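Local coordinates for ParB domain protein nuclease (Sulfolobus solfataricus, PDB 5K5D), which probably acts as a ParB-type DNA-binding protein in archaeal DNA segregation, and may also have nuclease activity, at residues K40-E44 and K45-F49; Q117-A120 and D121-K125; T226-D230 and M231-D235. The protein carries 4 engineered substitutions. One frame throughout, in Å; residues are numbered along the deposited sequence.

Contact 1. Residues K40-E44 and K45-F49; sequences KSLRE and KSQIF
Lys45 N donates to Ser41 O over 3.2 Å, with an N-H...O angle of 145°. This bond lies near the end of the helix, and the Lys45 side chain wraps back over it. Its CG lies 3.3 Å from the same Ser41 O. Beyond CG the chain runs straight until its final torsion (chi4 54°), where it bends and sets NZ beside the serine. NZ ends 3.6 Å from Ser41 CB, so the ammonium group meets carbon and not the hydroxyl. Ser41 OG is instead bonded to Asp37 O, one turn back.

Ser46 is where the chain leaves the helix, with a positive phi of 58°. Its backbone doubles back on Leu42. Ser46 CA approaches Leu42 O to 3.2 Å, and Leu42 CA approaches Ser46 O to 3.4 Å. Both are CA-H...O contacts. They close the turn through the backbone.

Leu42 supplies the apolar side. Its CD2 branch lies 3.7 Å from Gln47 CG, against the aliphatic part of that side chain. On the exposed side, Lys40 NZ and Glu44 OE1 form a weak salt bridge of 3.4 Å. It adds a charged link along the helix. Past the turn, Gln47 NE2 makes a weak bond of 3.0 Å to Phe49 O, and the other end of the amide, OE1, accepts from Lys78 N.

The turn ends helix 37-45 and leads into strand 51-53 of the four-stranded mixed sheet. Leu42 and Gln47 both rest on Met69 of helix 63-71. The Lys78 bond fastens the loop to strand 76-82, beside strand 51-53 in that sheet.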
ATOM      1  N   LYS B  40      24.477  -0.339  -7.563  1.00 56.26           N
ATOM      2  CA  LYS B  40      25.572   0.284  -8.295  1.00 66.25           C
ATOM      3  C   LYS B  40      25.709   1.745  -7.896  1.00 71.13           C
ATOM      4  O   LYS B  40      26.810   2.291  -7.885  1.00 74.03           O
ATOM      5  CB  LYS B  40      25.360   0.170  -9.806  1.00 70.78           C
ATOM      6  CG  LYS B  40      24.278   1.074 -10.352  1.00 72.27           C
ATOM      7  CD  LYS B  40      24.803   1.913 -11.506  1.00 72.55           C
ATOM      8  CE  LYS B  40      25.226   1.044 -12.677  1.00 71.69           C
ATOM      9  NZ  LYS B  40      25.632   1.863 -13.852  1.00 66.68           N
ATOM     10  N   SER B  41      24.580   2.373  -7.576  1.00 71.26           N
ATOM     11  CA  SER B  41      24.574   3.745  -7.084  1.00 69.81           C
ATOM     12  C   SER B  41      25.527   3.857  -5.904  1.00 63.02           C
ATOM     13  O   SER B  41      26.393   4.731  -5.873  1.00 65.22           O
ATOM     14  CB  SER B  41      23.165   4.149  -6.644  1.00 77.20           C
ATOM     15  OG  SER B  41      22.202   3.812  -7.628  1.00 83.09           O
ATOM     16  N   LEU B  42      25.366   2.956  -4.940  1.00 60.79           N
ATOM     17  CA  LEU B  42      26.214   2.931  -3.754  1.00 66.55           C
ATOM     18  C   LEU B  42      27.618   2.430  -4.082  1.00 76.63           C
ATOM     19  O   LEU B  42      28.586   2.776  -3.403  1.00 83.45           O
ATOM     20  CB  LEU B  42      25.581   2.063  -2.661  1.00 63.07           C
ATOM     21  CG  LEU B  42      24.258   2.570  -2.078  1.00 57.25           C
ATOM     22  CD1 LEU B  42      23.574   1.490  -1.248  1.00 54.90           C
ATOM     23  CD2 LEU B  42      24.484   3.825  -1.253  1.00 53.23           C
ATOM     24  N   ARG B  43      27.720   1.616  -5.125  1.00 79.72           N
ATOM     25  CA  ARG B  43      29.000   1.064  -5.555  1.00 85.47           C
ATOM     26  C   ARG B  43      29.899   2.165  -6.113  1.00 90.51           C
ATOM     27  O   ARG B  43      31.020   2.369  -5.645  1.00 87.54           O
ATOM     28  CB  ARG B  43      28.765  -0.004  -6.625  1.00 86.24           C
ATOM     29  CG  ARG B  43      29.881  -1.023  -6.772  1.00 85.48           C
ATOM     30  CD  ARG B  43      29.627  -1.925  -7.977  1.00 86.68           C
ATOM     31  NE  ARG B  43      28.228  -2.339  -8.069  1.00 82.17           N
ATOM     32  CZ  ARG B  43      27.731  -3.436  -7.506  1.00 76.24           C
ATOM     33  NH1 ARG B  43      28.517  -4.243  -6.805  1.00 74.00           N
ATOM     34  NH2 ARG B  43      26.445  -3.727  -7.645  1.00 75.51           N
ATOM     35  N   GLU B  44      29.387   2.873  -7.115  1.00 93.78           N
ATOM     36  CA  GLU B  44      30.138   3.913  -7.805  1.00 92.14           C
ATOM     37  C   GLU B  44      30.354   5.160  -6.956  1.00 91.21           C
ATOM     38  O   GLU B  44      31.487   5.507  -6.617  1.00 89.41           O
ATOM     39  CB  GLU B  44      29.418   4.317  -9.094  1.00 90.03           C
ATOM     40  CG  GLU B  44      29.275   3.206 -10.117  1.00 86.62           C
ATOM     41  CD  GLU B  44      28.664   3.698 -11.417  1.00 81.69           C
ATOM     42  OE1 GLU B  44      27.422   3.660 -11.548  1.00 81.99           O
ATOM     43  OE2 GLU B  44      29.427   4.127 -12.307  1.00 76.98           O
ATOM     44  N   LYS B  45      29.259   5.836  -6.624  1.00 91.55           N
ATOM     45  CA  LYS B  45      29.329   7.149  -5.992  1.00 88.89           C
ATOM     46  C   LYS B  45      28.936   7.138  -4.521  1.00 87.34           C
ATOM     47  O   LYS B  45      28.610   8.181  -3.952  1.00 87.48           O
ATOM     48  CB  LYS B  45      28.460   8.146  -6.761  1.00 83.56           C
ATOM     49  CG  LYS B  45      27.257   7.512  -7.432  1.00 80.59           C
ATOM     50  CD  LYS B  45      26.541   8.508  -8.325  1.00 80.98           C
ATOM     51  CE  LYS B  45      25.445   7.834  -9.125  1.00 80.63           C
ATOM     52  NZ  LYS B  45      24.506   7.096  -8.237  1.00 81.87           N
ATOM     53  N   SER B  46      28.979   5.960  -3.909  1.00 83.58           N
ATOM     54  CA  SER B  46      28.644   5.827  -2.497  1.00 75.51           C
ATOM     55  C   SER B  46      27.231   6.330  -2.219  1.00 69.29           C
ATOM     56  O   SER B  46      26.357   6.284  -3.090  1.00 65.27           O
ATOM     57  CB  SER B  46      29.647   6.595  -1.635  1.00 73.36           C
ATOM     58  OG  SER B  46      30.974   6.174  -1.897  1.00 74.03           O
ATOM     59  N   GLN B  47      27.024   6.818  -1.002  1.00 65.18           N
ATOM     60  CA  GLN B  47      25.712   7.279  -0.566  1.00 61.82           C
ATOM     61  C   GLN B  47      25.360   8.652  -1.117  1.00 64.70           C
ATOM     62  O   GLN B  47      25.884   9.664  -0.657  1.00 66.57           O
ATOM     63  CB  GLN B  47      25.646   7.317   0.958  1.00 59.08           C
ATOM     64  CG  GLN B  47      24.734   6.272   1.554  1.00 52.09           C
ATOM     65  CD  GLN B  47      24.356   6.588   2.985  1.00 48.48           C
ATOM     66  OE1 GLN B  47      25.217   6.683   3.865  1.00 44.67           O
ATOM     67  NE2 GLN B  47      23.060   6.759   3.227  1.00 42.64           N
ATOM     68  N   ILE B  48      24.464   8.680  -2.098  1.00 68.05           N
ATOM     69  CA  ILE B  48      23.955   9.937  -2.631  1.00 73.75           C
ATOM     70  C   ILE B  48      22.894  10.498  -1.687  1.00 73.13           C
ATOM     71  O   ILE B  48      22.901  11.685  -1.360  1.00 75.06           O
ATOM     72  CB  ILE B  48      23.344   9.749  -4.032  1.00 80.44           C
ATOM     73  CG1 ILE B  48      24.405   9.254  -5.017  1.00 83.42           C
ATOM     74  CG2 ILE B  48      22.739  11.053  -4.527  1.00 84.39           C
ATOM     75  CD1 ILE B  48      25.498  10.264  -5.303  1.00 81.92           C
ATOM     76  N   PHE B  49      21.992   9.627  -1.245  1.00 66.89           N
ATOM     77  CA  PHE B  49      20.917  10.005  -0.338  1.00 63.02           C
ATOM     78  C   PHE B  49      21.072   9.321   1.016  1.00 56.14           C
ATOM     79  O   PHE B  49      21.467   8.158   1.086  1.00 58.99           O
ATOM     80  CB  PHE B  49      19.565   9.633  -0.946  1.00 70.81           C
ATOM     81  CG  PHE B  49      19.207  10.433  -2.163  1.00 81.04           C
ATOM     82  CD1 PHE B  49      19.331  11.813  -2.162  1.00 84.44           C
ATOM     83  CD2 PHE B  49      18.753   9.807  -3.311  1.00 85.87           C
ATOM     84  CE1 PHE B  49      19.002  12.553  -3.283  1.00 87.50           C
ATOM     85  CE2 PHE B  49      18.424  10.541  -4.433  1.00 89.16           C
ATOM     86  CZ  PHE B  49      18.550  11.916  -4.419  1.00 88.64           C
TER

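Contact 2. Residues Q117-A120 and D121-K125; sequences QKIA and DRIAK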
ATOM      1  N   GLN B 117      -2.325   1.045   0.473  1.00 36.10           N
ATOM      2  CA  GLN B 117      -3.295   0.414   1.358  1.00 40.65           C
ATOM      3  C   GLN B 117      -2.684   0.055   2.710  1.00 39.22           C
ATOM      4  O   GLN B 117      -3.295   0.293   3.751  1.00 33.11           O
ATOM      5  CB  GLN B 117      -3.905  -0.835   0.713  1.00 43.03           C
ATOM      6  CG  GLN B 117      -4.828  -1.601   1.647  1.00 45.68           C
ATOM      7  CD  GLN B 117      -5.385  -2.861   1.024  1.00 55.46           C
ATOM      8  OE1 GLN B 117      -5.480  -2.977  -0.197  1.00 62.74           O
ATOM      9  NE2 GLN B 117      -5.755  -3.821   1.865  1.00 56.50           N
ATOM     10  N   LYS B 118      -1.483  -0.523   2.694  1.00 44.19           N
ATOM     11  CA  LYS B 118      -0.816  -0.912   3.934  1.00 45.17           C
ATOM     12  C   LYS B 118      -0.664   0.298   4.832  1.00 42.76           C
ATOM     13  O   LYS B 118      -0.851   0.218   6.044  1.00 43.04           O
ATOM     14  CB  LYS B 118       0.558  -1.518   3.661  1.00 46.10           C
ATOM     15  CG  LYS B 118       0.535  -2.961   3.220  1.00 45.11           C
ATOM     16  CD  LYS B 118       1.948  -3.474   3.038  1.00 50.57           C
ATOM     17  CE  LYS B 118       1.968  -4.805   2.310  1.00 58.01           C
ATOM     18  NZ  LYS B 118       3.361  -5.272   2.068  1.00 63.84           N
ATOM     19  N   ILE B 119      -0.328   1.426   4.219  1.00 34.50           N
ATOM     20  CA  ILE B 119      -0.182   2.675   4.949  1.00 38.02           C
ATOM     21  C   ILE B 119      -1.534   3.180   5.459  1.00 32.40           C
ATOM     22  O   ILE B 119      -1.700   3.404   6.655  1.00 33.73           O
ATOM     23  CB  ILE B 119       0.505   3.755   4.086  1.00 35.50           C
ATOM     24  CG1 ILE B 119       1.933   3.323   3.733  1.00 39.53           C
ATOM     25  CG2 ILE B 119       0.526   5.087   4.810  1.00 37.04           C
ATOM     26  CD1 ILE B 119       2.851   3.159   4.941  1.00 34.43           C
ATOM     27  N   ALA B 120      -2.500   3.336   4.559  1.00 28.67           N
ATOM     28  CA  ALA B 120      -3.798   3.905   4.927  1.00 36.56           C
ATOM     29  C   ALA B 120      -4.499   3.106   6.030  1.00 33.45           C
ATOM     30  O   ALA B 120      -5.141   3.679   6.910  1.00 32.44           O
ATOM     31  CB  ALA B 120      -4.694   4.044   3.702  1.00 46.73           C
ATOM     32  N   ASP B 121      -4.368   1.784   5.966  1.00 32.85           N
ATOM     33  CA  ASP B 121      -4.883   0.887   6.995  1.00 33.59           C
ATOM     34  C   ASP B 121      -4.248   1.157   8.356  1.00 41.85           C
ATOM     35  O   ASP B 121      -4.926   1.089   9.380  1.00 50.24           O
ATOM     36  CB  ASP B 121      -4.630  -0.576   6.605  1.00 39.35           C
ATOM     37  CG  ASP B 121      -5.614  -1.090   5.565  1.00 45.33           C
ATOM     38  OD1 ASP B 121      -6.300  -0.270   4.913  1.00 49.73           O
ATOM     39  OD2 ASP B 121      -5.695  -2.321   5.394  1.00 51.08           O
ATOM     40  N   ARG B 122      -2.947   1.444   8.366  1.00 48.13           N
ATOM     41  CA  ARG B 122      -2.242   1.735   9.614  1.00 47.93           C
ATOM     42  C   ARG B 122      -2.744   3.046  10.194  1.00 45.54           C
ATOM     43  O   ARG B 122      -3.060   3.134  11.383  1.00 46.30           O
ATOM     44  CB  ARG B 122      -0.731   1.840   9.397  1.00 48.49           C
ATOM     45  CG  ARG B 122      -0.068   0.637   8.748  1.00 52.83           C
ATOM     46  CD  ARG B 122      -0.352  -0.649   9.494  1.00 53.54           C
ATOM     47  NE  ARG B 122       0.713  -1.630   9.290  1.00 56.69           N
ATOM     48  CZ  ARG B 122       0.825  -2.417   8.222  1.00 50.69           C
ATOM     49  NH1 ARG B 122      -0.065  -2.342   7.238  1.00 48.54           N
ATOM     50  NH2 ARG B 122       1.830  -3.276   8.138  1.00 45.59           N
ATOM     51  N   ILE B 123      -2.811   4.064   9.342  1.00 35.41           N
ATOM     52  CA  ILE B 123      -3.248   5.387   9.765  1.00 45.48           C
ATOM     53  C   ILE B 123      -4.677   5.349  10.303  1.00 54.25           C
ATOM     54  O   ILE B 123      -5.033   6.107  11.207  1.00 55.91           O
ATOM     55  CB  ILE B 123      -3.161   6.405   8.608  1.00 47.54           C
ATOM     56  CG1 ILE B 123      -1.704   6.620   8.191  1.00 45.81           C
ATOM     57  CG2 ILE B 123      -3.806   7.723   9.003  1.00 49.24           C
ATOM     58  CD1 ILE B 123      -0.848   7.227   9.264  1.00 47.26           C
ATOM     59  N   ALA B 124      -5.493   4.459   9.749  1.00 57.50           N
ATOM     60  CA  ALA B 124      -6.881   4.332  10.176  1.00 58.57           C
ATOM     61  C   ALA B 124      -6.963   3.848  11.618  1.00 61.13           C
ATOM     62  O   ALA B 124      -7.730   4.381  12.416  1.00 66.70           O
ATOM     63  CB  ALA B 124      -7.641   3.392   9.252  1.00 54.69           C
ATOM     64  N   LYS B 125      -6.163   2.835  11.945  1.00 56.77           N
ATOM     65  CA  LYS B 125      -6.115   2.297  13.298  1.00 57.32           C
ATOM     66  C   LYS B 125      -5.537   3.319  14.272  1.00 68.56           C
ATOM     67  O   LYS B 125      -5.927   3.371  15.438  1.00 75.31           O
ATOM     68  CB  LYS B 125      -5.283   1.018  13.330  1.00 54.85           C
ATOM     69  CG  LYS B 125      -5.745  -0.059  12.360  1.00 51.72           C
ATOM     70  CD  LYS B 125      -4.835  -1.270  12.453  1.00 54.54           C
ATOM     71  CE  LYS B 125      -5.275  -2.399  11.536  1.00 52.25           C
ATOM     72  NZ  LYS B 125      -4.334  -3.550  11.639  1.00 45.73           N
TER
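Asp121 folds its carboxylate back over Gln117, one turn earlier on the same helix. With CG beside its own backbone N (chi1 -78°), the group is swung toward the preceding turn. OD1 lies 3.8 Å from Gln117 CG, and OD2 is equally far from Gln117 NE2, too long for a hydrogen bond. The amide and carboxylate planes are turned 48° apart. Asp121 N also donates to Gln117 O over 2.9 Å. The carboxylate finds its polar partners in other helices: OD2 forms a salt bridge with Arg199, and OD1 is bonded to Tyr173 OH.

Ala120 is buried next to it. Its O accepts from Ala124 N at 3.0 Å, and Ala124 CB sits 3.4 Å from that same oxygen. The methyl group of Ala120 packs on Tyr173 and Leu177 of helix 170-180.

Lys118 and Arg122 lie side by side and point the same way. Arg122 NH1 is 3.7 Å from Lys118 CB, so one corner of the guanidinium touches the aliphatic start of the lysine. NH1 also approaches Lys118 O, but that oxygen is crowded in the model and the weak bond is doubtful. Arg122 NE forms a salt bridge with Glu24. An alanine in place of Arg122 is likely to leave Glu24 without this mate and bare one flank of the lysine chain.

Ile119 CG2 and Ile123 CG1 meet loosely at 4.3 Å on a buried side. Asp121 and Arg122 thus each pair with an opposite charge elsewhere in the chain, while the alanines and isoleucines are buried.

Contact 3. Residues T226-D230 and M231-D235; sequences TRVKD and MGILD. Engineered in segment 231-235: Met231 (natural residue Leu).
The selenium of Met231 lies over one face of the Arg227 guanidinium, 3.5 Å above its plane and over its centre. The two side chains cross at a slant. Met231 is an engineered selenomethionine; the natural residue is leucine. Bends at chi2 (-69°) and chi3 curl its chain back, and CE ends 3.6 Å from Asp230 CB. Met231 N also donates to Arg227 O over 3.2 Å. That oxygen takes a second bond from Asp230 N, so two amides grip it.

The second pairing is Val228 with Ile233. Ile233 N donates to Val228 O at 2.9 Å. This matches the six-to-one bond of a Schellman motif, in a Schellman-like end, and Gly232, with a phi of 63°, holds the C' position. The companion pair, Gly232 N and Lys229 O, stands wide at 3.6 Å, so the motif is incomplete. Val228 CG1 meets Ile233 CG1 at 3.4 Å, the apolar contact that usually accompanies this motif. Ile233 holds CG1 between its backbone N and carbonyl carbon (chi1 51°), which turns that branch toward the valine.

Further out, helix 252-259 backs the turn. Ile258 packs on Val228, and its O accepts from Arg227 NE. Asp261 forms a salt bridge with Arg227 NH2. These partners hold the guanidinium in place against the selenium.

The turn therefore joins two chemistries. A charged plate, its charge probably offset in part by Asp261, carries a polarisable atom on its face, while the valine-isoleucine pair closes the helix end with a backbone hydrogen bond and an apolar contact.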
ATOM      1  N   THR B 226     -18.361  -2.733 -10.499  1.00 49.04           N
ATOM      2  CA  THR B 226     -19.583  -2.073 -10.937  1.00 54.57           C
ATOM      3  C   THR B 226     -20.422  -2.988 -11.827  1.00 56.96           C
ATOM      4  O   THR B 226     -21.651  -2.982 -11.762  1.00 58.62           O
ATOM      5  CB  THR B 226     -19.268  -0.764 -11.674  1.00 58.65           C
ATOM      6  OG1 THR B 226     -18.316  -1.020 -12.714  1.00 68.60           O
ATOM      7  CG2 THR B 226     -18.678   0.252 -10.707  1.00 54.84           C
ATOM      8  N   ARG B 227     -19.747  -3.782 -12.650  1.00 54.56           N
ATOM      9  CA  ARG B 227     -20.418  -4.740 -13.519  1.00 51.60           C
ATOM     10  C   ARG B 227     -21.190  -5.777 -12.705  1.00 55.44           C
ATOM     11  O   ARG B 227     -22.415  -5.856 -12.781  1.00 54.36           O
ATOM     12  CB  ARG B 227     -19.394  -5.429 -14.422  1.00 49.06           C
ATOM     13  CG  ARG B 227     -19.875  -6.714 -15.070  1.00 53.14           C
ATOM     14  CD  ARG B 227     -20.978  -6.459 -16.075  1.00 58.41           C
ATOM     15  NE  ARG B 227     -21.312  -7.665 -16.825  1.00 60.80           N
ATOM     16  CZ  ARG B 227     -22.199  -7.709 -17.812  1.00 64.80           C
ATOM     17  NH1 ARG B 227     -22.846  -6.608 -18.170  1.00 67.48           N
ATOM     18  NH2 ARG B 227     -22.440  -8.851 -18.440  1.00 65.38           N
ATOM     19  N   VAL B 228     -20.462  -6.557 -11.915  1.00 58.98           N
ATOM     20  CA  VAL B 228     -21.049  -7.646 -11.142  1.00 52.96           C
ATOM     21  C   VAL B 228     -22.093  -7.174 -10.127  1.00 54.53           C
ATOM     22  O   VAL B 228     -22.943  -7.954  -9.698  1.00 58.77           O
ATOM     23  CB  VAL B 228     -19.956  -8.477 -10.440  1.00 49.04           C
ATOM     24  CG1 VAL B 228     -20.571  -9.535  -9.571  1.00 55.25           C
ATOM     25  CG2 VAL B 228     -19.050  -9.128 -11.473  1.00 49.95           C
ATOM     26  N   LYS B 229     -22.043  -5.898  -9.754  1.00 53.38           N
ATOM     27  CA  LYS B 229     -23.001  -5.367  -8.785  1.00 60.19           C
ATOM     28  C   LYS B 229     -24.272  -4.875  -9.468  1.00 61.96           C
ATOM     29  O   LYS B 229     -25.298  -4.676  -8.820  1.00 60.62           O
ATOM     30  CB  LYS B 229     -22.381  -4.251  -7.939  1.00 66.10           C
ATOM     31  CG  LYS B 229     -22.320  -2.897  -8.627  1.00 78.59           C
ATOM     32  CD  LYS B 229     -21.565  -1.888  -7.777  1.00 83.80           C
ATOM     33  CE  LYS B 229     -21.616  -0.492  -8.385  1.00 86.18           C
ATOM     34  NZ  LYS B 229     -22.983   0.095  -8.314  1.00 86.81           N
ATOM     35  N   ASP B 230     -24.199  -4.672 -10.779  1.00 65.07           N
ATOM     36  CA  ASP B 230     -25.384  -4.329 -11.553  1.00 67.82           C
ATOM     37  C   ASP B 230     -26.166  -5.596 -11.874  1.00 68.27           C
ATOM     38  O   ASP B 230     -27.395  -5.597 -11.876  1.00 71.90           O
ATOM     39  CB  ASP B 230     -25.001  -3.595 -12.839  1.00 70.13           C
ATOM     40  CG  ASP B 230     -24.385  -2.232 -12.574  1.00 70.98           C
ATOM     41  OD1 ASP B 230     -24.519  -1.725 -11.439  1.00 72.25           O
ATOM     42  OD2 ASP B 230     -23.773  -1.666 -13.503  1.00 67.73           O
HETATM   43  N   MSE B 231     -25.441  -6.680 -12.132  1.00 65.95           N
HETATM   44  CA  MSE B 231     -26.057  -7.972 -12.413  1.00 64.60           C
HETATM   45  C   MSE B 231     -26.620  -8.594 -11.138  1.00 64.66           C
HETATM   46  O   MSE B 231     -27.199  -9.682 -11.172  1.00 62.26           O
HETATM   47  CB  MSE B 231     -25.033  -8.930 -13.027  1.00 63.63           C
HETATM   48  CG  MSE B 231     -24.129  -8.327 -14.099  1.00 60.11           C
HETATM   49 SE   MSE B 231     -25.052  -7.864 -15.750  1.00134.97          SE
HETATM   50  CE  MSE B 231     -25.798  -6.136 -15.236  1.00133.31           C
ATOM     51  N   GLY B 232     -26.433  -7.908 -10.015  1.00 60.01           N
ATOM     52  CA  GLY B 232     -26.889  -8.404  -8.729  1.00 50.19           C
ATOM     53  C   GLY B 232     -26.213  -9.697  -8.318  1.00 48.37           C
ATOM     54  O   GLY B 232     -26.825 -10.541  -7.666  1.00 53.59           O
ATOM     55  N   ILE B 233     -24.947  -9.852  -8.693  1.00 50.71           N
ATOM     56  CA  ILE B 233     -24.218 -11.087  -8.420  1.00 52.90           C
ATOM     57  C   ILE B 233     -22.860 -10.838  -7.771  1.00 48.99           C
ATOM     58  O   ILE B 233     -21.916 -11.603  -7.971  1.00 49.91           O
ATOM     59  CB  ILE B 233     -23.999 -11.896  -9.707  1.00 52.56           C
ATOM     60  CG1 ILE B 233     -23.382 -11.003 -10.784  1.00 57.11           C
ATOM     61  CG2 ILE B 233     -25.308 -12.484 -10.193  1.00 49.35           C
ATOM     62  CD1 ILE B 233     -23.183 -11.695 -12.109  1.00 57.37           C
ATOM     63  N   LEU B 234     -22.767  -9.765  -6.996  1.00 49.48           N
ATOM     64  CA  LEU B 234     -21.541  -9.452  -6.277  1.00 47.51           C
ATOM     65  C   LEU B 234     -21.138 -10.621  -5.373  1.00 44.07           C
ATOM     66  O   LEU B 234     -19.985 -11.048  -5.377  1.00 44.93           O
ATOM     67  CB  LEU B 234     -21.729  -8.174  -5.453  1.00 50.09           C
ATOM     68  CG  LEU B 234     -20.513  -7.520  -4.790  1.00 46.16           C
ATOM     69  CD1 LEU B 234     -19.664  -6.784  -5.805  1.00 40.08           C
ATOM     70  CD2 LEU B 234     -20.978  -6.564  -3.709  1.00 56.14           C
ATOM     71  N   ASP B 235     -22.101 -11.146  -4.618  1.00 38.97           N
ATOM     72  CA  ASP B 235     -21.840 -12.195  -3.634  1.00 40.20           C
ATOM     73  C   ASP B 235     -21.601 -13.565  -4.249  1.00 48.42           C
ATOM     74  O   ASP B 235     -20.855 -14.379  -3.699  1.00 46.36           O
ATOM     75  CB  ASP B 235     -22.987 -12.289  -2.627  1.00 46.19           C
ATOM     76  CG  ASP B 235     -23.025 -11.110  -1.677  1.00 49.73           C
ATOM     77  OD1 ASP B 235     -21.940 -10.614  -1.309  1.00 52.17           O
ATOM     78  OD2 ASP B 235     -24.136 -10.681  -1.300  1.00 48.29           O
TER

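In the fold
From the N terminus the three contacts come in series, and none nests in or crosses another. Contact 1 closes the turn between helix 37-45 and strand 51-53, in the ParB-like N-terminal region. Contact 2 closes no loop. It is a run within helix 109-128, near the centre of the chain, which meets helices 90-99, 170-180 and 203-210. Contact 3 closes the short link from helix 218-230 to helix 234-238, in the second family region. Contacts 1 and 3 lie on opposite sides of the chain's centre, their own centres about 51 Å apart. Contact 2 is about 32 Å from contact 1 and 27 Å from contact 3, centre to centre.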